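Local structure of 16 kDa beta-galactoside-binding lectin (Gallus gallus, 1QMJ) at residues Leu42-Arg47 with Asn55-Asn60. The protein binds beta-galactosides as a homodimeric galectin of chicken and may take part in regulating differentiation. Numbering follows the deposited sequence.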
ATOM      1  N   LEU A  42       9.652  -2.691 -14.199  1.00 23.46           N
ATOM      2  CA  LEU A  42      10.655  -3.560 -13.586  1.00 22.95           C
ATOM      3  C   LEU A  42      10.044  -4.704 -12.769  1.00 22.63           C
ATOM      4  O   LEU A  42       9.126  -4.498 -11.955  1.00 18.67           O
ATOM      5  CB  LEU A  42      11.533  -2.752 -12.647  1.00 24.60           C
ATOM      6  CG  LEU A  42      12.388  -3.633 -11.747  1.00 24.94           C
ATOM      7  CD1 LEU A  42      13.449  -4.419 -12.520  1.00 24.25           C
ATOM      8  CD2 LEU A  42      13.143  -2.837 -10.686  1.00 25.33           C
ATOM      9  N   HIS A  43      10.609  -5.868 -13.037  1.00 22.50           N
ATOM     10  CA  HIS A  43      10.245  -7.125 -12.382  1.00 21.20           C
ATOM     11  C   HIS A  43      11.463  -7.651 -11.611  1.00 22.57           C
ATOM     12  O   HIS A  43      12.224  -8.489 -12.118  1.00 20.66           O
ATOM     13  CB  HIS A  43       9.818  -8.166 -13.426  1.00 20.80           C
ATOM     14  CG  HIS A  43       9.489  -9.533 -12.810  1.00 21.27           C
ATOM     15  ND1 HIS A  43      10.193 -10.685 -13.151  1.00 21.72           N
ATOM     16  CD2 HIS A  43       8.554  -9.919 -11.900  1.00 18.13           C
ATOM     17  CE1 HIS A  43       9.687 -11.696 -12.466  1.00 19.35           C
ATOM     18  NE2 HIS A  43       8.709 -11.255 -11.715  1.00 20.78           N
ATOM     19  N   PHE A  44      11.603  -7.123 -10.404  1.00 22.00           N
ATOM     20  CA  PHE A  44      12.695  -7.492  -9.478  1.00 20.34           C
ATOM     21  C   PHE A  44      12.339  -8.830  -8.851  1.00 20.34           C
ATOM     22  O   PHE A  44      11.419  -8.927  -8.026  1.00 20.49           O
ATOM     23  CB  PHE A  44      12.828  -6.425  -8.402  1.00 19.87           C
ATOM     24  CG  PHE A  44      14.075  -6.603  -7.552  1.00 21.89           C
ATOM     25  CD1 PHE A  44      15.332  -6.326  -8.096  1.00 21.20           C
ATOM     26  CD2 PHE A  44      13.956  -7.044  -6.232  1.00 19.87           C
ATOM     27  CE1 PHE A  44      16.478  -6.490  -7.315  1.00 17.62           C
ATOM     28  CE2 PHE A  44      15.103  -7.208  -5.450  1.00 21.40           C
ATOM     29  CZ  PHE A  44      16.365  -6.931  -5.991  1.00 19.64           C
ATOM     30  N   ASN A  45      13.077  -9.847  -9.241  1.00 19.91           N
ATOM     31  CA  ASN A  45      12.775 -11.199  -8.786  1.00 20.15           C
ATOM     32  C   ASN A  45      13.963 -11.975  -8.181  1.00 21.02           C
ATOM     33  O   ASN A  45      14.562 -12.840  -8.839  1.00 21.38           O
ATOM     34  CB  ASN A  45      12.277 -11.997  -9.982  1.00 19.21           C
ATOM     35  CG  ASN A  45      11.829 -13.396  -9.623  1.00 18.82           C
ATOM     36  OD1 ASN A  45      11.807 -14.265 -10.488  1.00 25.11           O
ATOM     37  ND2 ASN A  45      11.467 -13.668  -8.386  1.00 17.62           N
ATOM     38  N   PRO A  46      14.388 -11.717  -6.927  1.00 20.34           N
ATOM     39  CA  PRO A  46      15.445 -12.518  -6.309  1.00 21.31           C
ATOM     40  C   PRO A  46      14.966 -13.981  -6.186  1.00 23.70           C
ATOM     41  O   PRO A  46      13.843 -14.230  -5.630  1.00 22.10           O
ATOM     42  CB  PRO A  46      15.639 -11.873  -4.953  1.00 17.52           C
ATOM     43  CG  PRO A  46      14.654 -10.709  -4.843  1.00 19.40           C
ATOM     44  CD  PRO A  46      13.851 -10.628  -6.106  1.00 16.99           C
ATOM     45  N   ARG A  47      15.791 -14.906  -6.683  1.00 24.71           N
ATOM     46  CA  ARG A  47      15.479 -16.364  -6.666  1.00 23.70           C
ATOM     47  C   ARG A  47      16.499 -17.167  -5.866  1.00 26.06           C
ATOM     48  O   ARG A  47      17.688 -17.206  -6.200  1.00 26.87           O
ATOM     49  CB  ARG A  47      15.506 -16.940  -8.072  1.00 24.90           C
ATOM     50  CG  ARG A  47      14.626 -16.189  -9.043  1.00 24.75           C
ATOM     51  CD  ARG A  47      14.533 -16.883 -10.388  1.00 28.48           C
ATOM     52  NE  ARG A  47      13.791 -16.105 -11.366  1.00 30.75           N
ATOM     53  CZ  ARG A  47      13.333 -16.601 -12.507  1.00 31.82           C
ATOM     54  NH1 ARG A  47      13.538 -17.886 -12.825  1.00 34.54           N
ATOM     55  NH2 ARG A  47      12.650 -15.885 -13.405  1.00 32.38           N
ATOM     56  N   ASN A  55      20.010 -18.732  -5.965  1.00 27.25           N
ATOM     57  CA  ASN A  55      20.520 -17.458  -5.431  1.00 28.54           C
ATOM     58  C   ASN A  55      20.942 -16.514  -6.564  1.00 25.65           C
ATOM     59  O   ASN A  55      22.128 -16.183  -6.715  1.00 23.43           O
ATOM     60  CB  ASN A  55      21.728 -17.724  -4.538  1.00 32.21           C
ATOM     61  CG  ASN A  55      21.386 -18.616  -3.346  1.00 38.48           C
ATOM     62  OD1 ASN A  55      20.231 -18.658  -2.925  1.00 39.82           O
ATOM     63  ND2 ASN A  55      22.327 -19.339  -2.770  1.00 41.52           N
ATOM     64  N   THR A  56      19.948 -16.105  -7.331  1.00 24.41           N
ATOM     65  CA  THR A  56      20.144 -15.190  -8.465  1.00 22.73           C
ATOM     66  C   THR A  56      19.000 -14.193  -8.568  1.00 21.59           C
ATOM     67  O   THR A  56      17.821 -14.556  -8.454  1.00 20.79           O
ATOM     68  CB  THR A  56      20.188 -15.962  -9.789  1.00 22.57           C
ATOM     69  OG1 THR A  56      21.193 -16.959  -9.745  1.00 24.74           O
ATOM     70  CG2 THR A  56      20.487 -15.061 -10.991  1.00 22.90           C
ATOM     71  N   VAL A  57      19.376 -12.954  -8.779  1.00 21.54           N
ATOM     72  CA  VAL A  57      18.411 -11.874  -8.949  1.00 19.78           C
ATOM     73  C   VAL A  57      18.166 -11.689 -10.435  1.00 22.80           C
ATOM     74  O   VAL A  57      19.103 -11.466 -11.214  1.00 23.30           O
ATOM     75  CB  VAL A  57      18.938 -10.557  -8.365  1.00 17.96           C
ATOM     76  CG1 VAL A  57      18.059  -9.355  -8.731  1.00 15.02           C
ATOM     77  CG2 VAL A  57      19.017 -10.558  -6.838  1.00 14.42           C
ATOM     78  N   VAL A  58      16.920 -11.794 -10.802  1.00 23.62           N
ATOM     79  CA  VAL A  58      16.510 -11.626 -12.190  1.00 22.93           C
ATOM     80  C   VAL A  58      15.689 -10.352 -12.309  1.00 20.07           C
ATOM     81  O   VAL A  58      14.767 -10.114 -11.521  1.00 24.09           O
ATOM     82  CB  VAL A  58      15.664 -12.821 -12.654  1.00 25.59           C
ATOM     83  CG1 VAL A  58      15.182 -12.685 -14.102  1.00 25.64           C
ATOM     84  CG2 VAL A  58      16.416 -14.154 -12.597  1.00 23.28           C
ATOM     85  N   CYS A  59      16.061  -9.567 -13.289  1.00 20.24           N
ATOM     86  CA  CYS A  59      15.391  -8.300 -13.594  1.00 20.58           C
ATOM     87  C   CYS A  59      14.842  -8.387 -15.005  1.00 21.21           C
ATOM     88  O   CYS A  59      15.480  -8.951 -15.901  1.00 23.13           O
ATOM     89  CB  CYS A  59      16.378  -7.135 -13.497  1.00 20.65           C
ATOM     90  SG  CYS A  59      16.931  -6.786 -11.756  1.00 23.00           S
ATOM     91  N   ASN A  60      13.673  -7.833 -15.187  1.00 23.51           N
ATOM     92  CA  ASN A  60      13.019  -7.861 -16.490  1.00 21.82           C
ATOM     93  C   ASN A  60      11.868  -6.875 -16.541  1.00 23.24           C
ATOM     94  O   ASN A  60      11.364  -6.422 -15.506  1.00 22.47           O
ATOM     95  CB  ASN A  60      12.465  -9.269 -16.744  1.00 21.67           C
ATOM     96  CG  ASN A  60      12.363  -9.627 -18.225  1.00 21.76           C
ATOM     97  OD1 ASN A  60      12.487  -8.753 -19.078  1.00 23.31           O
ATOM     98  ND2 ASN A  60      12.141 -10.879 -18.585  1.00 21.46           N
TER
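A G1 beta bulge sets Asn-55 and Thr-56 together opposite Arg-47, where 55-60 runs antiparallel to 42-47. Thr-56 N gives its hydrogen to Arg-47 O at 2.8 Å, and Thr-56 O takes the return bond from Arg-47 N. Val-57 follows on the other face, facing Pro-46 as a non-hydrogen-bonded pair. Its CG1, anti to the backbone N (chi1 170°), comes obliquely to within 3.6 Å of Phe-44 CE1, while CG2 rests on Pro-46 CB. Val-58 turns back to the face of Thr-56. Its CG2 lies over one face of the Arg-47 guanidinium, 3.5 Å from Arg-47 NE, so the flat group spreads across a methyl. That guanidinium is steadied by a weak bond from NE to Asn-45 OD1 and by a salt bridge from NH1 to Asp-53. Two backbone bonds join Val-58 to Asn-45: Val-58 O receives Asn-45 N at 2.9 Å, and Val-58 N binds Asn-45 O at 3.2 Å. Cys-59 then returns to the apolar face, its SG 4.0 Å from Phe-44 CD1, an oblique sulfur-aromatic contact, with CB against Leu-42 CD1. At Asn-60 the backbone O accepts His-43 N, and the side-chain ND2 bonds to the backbone O of Gly-68, one of the residues predicted to bind galactoside.

The pair belongs to the galectin beta-sandwich. Strand 29-33 flanks 39-47, with Asn-45 ND2 bonded to Phe-29 O, and strand 71-73 flanks 56-63. Leu-42, Phe-44, Val-57 and Cys-59 pack into the core against strands 94-98 and 103-107 of the second sheet, while on the other face the His-43 ring meets Trp-67 of the predicted sugar site.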